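Local coordinates for protein p13 MTCP-1 (Homo sapiens, PDB 1A1X), which binds the PH domains of the kinases AKT1 and AKT2, enhances their phosphorylation and activation, and is a proto-oncogene product involved in T cell malignancies, at residues A[35-38]-A[39-42]; A[16-19]-A[20-23]. All coordinates share one frame; numbering follows the deposited sequence.

Interaction 1 (A[35-38]-A[39-42])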
# COMPACT_ATOMS: atom_id res chain seq x y z
N GLU A 35 12.15 3.36 -0.03
CA GLU A 35 11.95 2.08 0.65
C GLU A 35 12.45 1.03 -0.33
O GLU A 35 11.71 0.54 -1.18
CB GLU A 35 10.49 1.89 1.00
CG GLU A 35 9.98 3.04 1.84
CD GLU A 35 8.63 2.80 2.43
OE1 GLU A 35 7.78 2.19 1.74
OE2 GLU A 35 8.41 3.22 3.60
N GLU A 36 13.74 0.76 -0.24
CA GLU A 36 14.40 -0.17 -1.14
C GLU A 36 14.28 -1.65 -0.80
O GLU A 36 14.57 -2.08 0.32
CB GLU A 36 15.86 0.23 -1.23
CG GLU A 36 16.62 -0.45 -2.33
CD GLU A 36 18.07 -0.01 -2.37
OE1 GLU A 36 18.37 1.13 -1.94
OE2 GLU A 36 18.90 -0.82 -2.82
N GLU A 37 13.83 -2.43 -1.78
CA GLU A 37 13.70 -3.87 -1.63
C GLU A 37 15.00 -4.47 -2.18
O GLU A 37 15.91 -3.74 -2.57
CB GLU A 37 12.50 -4.39 -2.43
CG GLU A 37 11.16 -3.76 -2.04
CD GLU A 37 10.78 -4.02 -0.60
OE1 GLU A 37 11.00 -5.15 -0.12
OE2 GLU A 37 10.26 -3.09 0.06
N THR A 38 15.09 -5.80 -2.20
CA THR A 38 16.30 -6.46 -2.71
C THR A 38 16.44 -6.31 -4.23
O THR A 38 17.51 -5.96 -4.75
CB THR A 38 16.31 -7.98 -2.37
OG1 THR A 38 16.34 -8.15 -0.95
CG2 THR A 38 17.53 -8.65 -2.97
N SER A 39 15.35 -6.56 -4.93
CA SER A 39 15.34 -6.51 -6.37
C SER A 39 14.87 -5.21 -7.00
O SER A 39 15.02 -5.02 -8.20
CB SER A 39 14.49 -7.66 -6.88
OG SER A 39 14.84 -8.84 -6.19
N PHE A 40 14.29 -4.32 -6.20
CA PHE A 40 13.81 -3.05 -6.76
C PHE A 40 13.69 -1.94 -5.73
O PHE A 40 13.92 -2.13 -4.54
CB PHE A 40 12.47 -3.24 -7.49
CG PHE A 40 11.42 -3.87 -6.65
CD1 PHE A 40 11.31 -5.26 -6.58
CD2 PHE A 40 10.58 -3.09 -5.86
CE1 PHE A 40 10.38 -5.86 -5.73
CE2 PHE A 40 9.65 -3.68 -5.01
CZ PHE A 40 9.55 -5.07 -4.94
N LEU A 41 13.27 -0.78 -6.22
CA LEU A 41 13.12 0.39 -5.39
C LEU A 41 11.71 0.97 -5.44
O LEU A 41 11.07 1.00 -6.50
CB LEU A 41 14.14 1.43 -5.83
CG LEU A 41 14.25 2.70 -5.01
CD1 LEU A 41 15.72 3.02 -4.78
CD2 LEU A 41 13.54 3.83 -5.71
N ARG A 42 11.23 1.38 -4.28
CA ARG A 42 9.92 2.00 -4.14
C ARG A 42 10.10 3.36 -3.47
O ARG A 42 11.06 3.59 -2.74
CB ARG A 42 8.99 1.15 -3.25
CG ARG A 42 8.43 -0.11 -3.91
CD ARG A 42 7.12 -0.55 -3.23
NE ARG A 42 6.70 -1.89 -3.63
CZ ARG A 42 6.92 -3.00 -2.91
NH1 ARG A 42 7.55 -2.94 -1.75
NH2 ARG A 42 6.52 -4.17 -3.37

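Interaction 2 (A[16-19]-A[20-23])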
# COMPACT_ATOMS: atom_id res chain seq x y z
N VAL A 16 11.01 18.47 -7.99
CA VAL A 16 11.85 18.50 -6.80
C VAL A 16 12.21 19.94 -6.41
O VAL A 16 12.30 20.83 -7.27
CB VAL A 16 13.15 17.67 -7.03
CG1 VAL A 16 14.07 18.39 -8.01
CG2 VAL A 16 13.85 17.40 -5.73
N HIS A 17 12.31 20.18 -5.11
CA HIS A 17 12.70 21.50 -4.61
C HIS A 17 14.01 21.31 -3.87
O HIS A 17 15.02 21.96 -4.15
CB HIS A 17 11.66 22.07 -3.66
CG HIS A 17 11.95 23.47 -3.25
ND1 HIS A 17 11.72 24.55 -4.07
CD2 HIS A 17 12.54 23.97 -2.14
CE1 HIS A 17 12.15 25.65 -3.49
NE2 HIS A 17 12.66 25.32 -2.32
N GLN A 18 13.96 20.37 -2.93
CA GLN A 18 15.10 19.99 -2.12
C GLN A 18 15.04 18.47 -2.15
O GLN A 18 13.98 17.90 -2.44
CB GLN A 18 14.89 20.50 -0.71
CG GLN A 18 16.08 20.35 0.18
CD GLN A 18 15.81 20.88 1.57
OE1 GLN A 18 15.06 20.27 2.34
NE2 GLN A 18 16.41 22.02 1.90
N GLU A 19 16.15 17.81 -1.87
CA GLU A 19 16.20 16.35 -1.88
C GLU A 19 15.04 15.78 -1.08
O GLU A 19 14.89 16.09 0.09
CB GLU A 19 17.53 15.86 -1.28
CG GLU A 19 18.31 14.86 -2.15
CD GLU A 19 17.83 13.43 -2.00
OE1 GLU A 19 16.86 13.02 -2.68
OE2 GLU A 19 18.45 12.69 -1.21
N GLY A 20 14.19 15.00 -1.74
CA GLY A 20 13.06 14.39 -1.06
C GLY A 20 11.79 15.23 -0.92
O GLY A 20 10.77 14.71 -0.46
N ILE A 21 11.85 16.51 -1.27
CA ILE A 21 10.68 17.37 -1.17
C ILE A 21 10.31 17.88 -2.56
O ILE A 21 11.12 18.52 -3.24
CB ILE A 21 10.89 18.55 -0.19
CG1 ILE A 21 11.25 18.01 1.19
CG2 ILE A 21 9.59 19.38 -0.06
CD1 ILE A 21 11.53 19.09 2.23
N TYR A 22 9.10 17.54 -2.97
CA TYR A 22 8.58 17.89 -4.28
C TYR A 22 7.40 18.84 -4.17
O TYR A 22 6.83 19.03 -3.10
CB TYR A 22 8.13 16.62 -5.00
CG TYR A 22 9.26 15.67 -5.34
CD1 TYR A 22 9.86 14.88 -4.36
CD2 TYR A 22 9.75 15.59 -6.64
CE1 TYR A 22 10.93 14.05 -4.67
CE2 TYR A 22 10.81 14.76 -6.96
CZ TYR A 22 11.40 14.00 -5.98
OH TYR A 22 12.46 13.19 -6.30
N ARG A 23 7.03 19.42 -5.30
CA ARG A 23 5.87 20.32 -5.38
C ARG A 23 5.06 19.95 -6.62
O ARG A 23 5.63 19.67 -7.68
CB ARG A 23 6.31 21.78 -5.45
CG ARG A 23 6.77 22.34 -4.13
CD ARG A 23 6.78 23.85 -4.17
NE ARG A 23 7.72 24.35 -5.16
CZ ARG A 23 8.31 25.54 -5.11
NH1 ARG A 23 8.06 26.36 -4.10
NH2 ARG A 23 9.17 25.89 -6.06
O HOH W 1 9.52 22.46 -7.23
O HOH W 2 14.69 14.19 -4.48

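Interaction 1 (A[35-38]-A[39-42])
Glu37 lies over one face of the Phe40 ring, the two side chains running side by side and pointing the same way. Its CB sits 3.9 Å from the ring centroid, only 12° off the normal, a CH-pi contact, while CG reaches Phe40 CE2 at 3.3 Å. The bend at chi2 (-61°) carries the carboxylate past the ring toward Arg42. There Glu37 OE2 forms a salt bridge with Arg42 NH1 at 3.3 Å, with the carboxylate and guanidinium planes turned 51° apart. Phe40 CE2 lies over the centre of the guanidinium, and Arg42 CG meets the ring edge in its plane, so the ring has Glu37 over a face and Arg42 at its edge. Around the turn Glu37 N donates to Phe40 O at 2.8 Å, and farther along Glu35 and Arg42 exchange two backbone bonds as an antiparallel hydrogen-bonded pair. Other partners share the polar ends: Arg42 NE bonds Gln89, its NH2 pairs with Glu5 of the second subunit, and Glu37 OE1 accepts from the backbone N of Arg95 of that subunit. The contact closes the hairpin of strands 29-36 and 41-46, whose second strand is followed in the barrel by strand 97-104.

Interaction 2 (A[16-19]-A[20-23])
Val16 to Arg23 fold back on themselves through a type II beta turn from Gln18 to Ile21, and a classic bulge that shares Gln18 with it sets both His17 and Gln18 opposite Ile21. Ile21 O takes a bond from His17 N at 2.8 Å and a weak one from Gln18 N, while Ile21 N donates to Gln18 O at 2.8 Å. Gly20, at phi 84°, occupies the turn corner where a CB would collide with Glu19 O.

Beyond the bulge, Val16 and Tyr22 form a non-hydrogen-bonded pair whose side chains cross at a slant. Val16 CB touches Tyr22 CE2 at 3.7 Å, and CG2, placed anti to the backbone N, reaches over one face of the ring, offset toward its rim. The Tyr22 hydroxyl accepts a bond from a water that also donates to Glu19 OE1 and accepts from Gly20 N at 2.9 Å. This water ties the ring's far end to the turn, while Tyr22 OH also bonds Pro67 O and Glu19 OE1 bonds Ser64.

Farther along the strand, the bend at chi3 (-62°) brings the Arg23 guanidinium up to His17, with ND1 over one face, off centre and 3.5 Å from NH2. The planes stand 60° apart and the angle is poor for a hydrogen bond; His17 NE2 instead bonds Gly53 O. At the ends of the turn, Gln18 and Ile21 run alongside each other, OE1 of Gln18 meeting CD1 of Ile21 at 3.7 Å. A second water donates to Val16 O and accepts a weak bond from Arg23 NE.

The type II turn and the classic bulge together close the hairpin that joins strands 13-16 and 21-24 of the closed antiparallel barrel of this TCL1-family protein.

Interaction 2 comes first along the chain and closes before interaction 1 opens; their centres are 20 Å apart and their nearest atoms about 9 Å, without touching. Each turns the chain between consecutive antiparallel strands: interaction 2 links strands 13-16 and 21-24, and interaction 1 links strands 29-36 and 41-46. Strands 21-24 and 29-36 are neighbours in the same sheet, so the two hairpins lie next to each other in one run of four strands of the closed barrel. Their surroundings differ. Residues 35-42 meet the second subunit of the assembly, whereas no other chain in it touches 16-23, which packs against loops, helix 58-61 and strand 29-36 of its own chain.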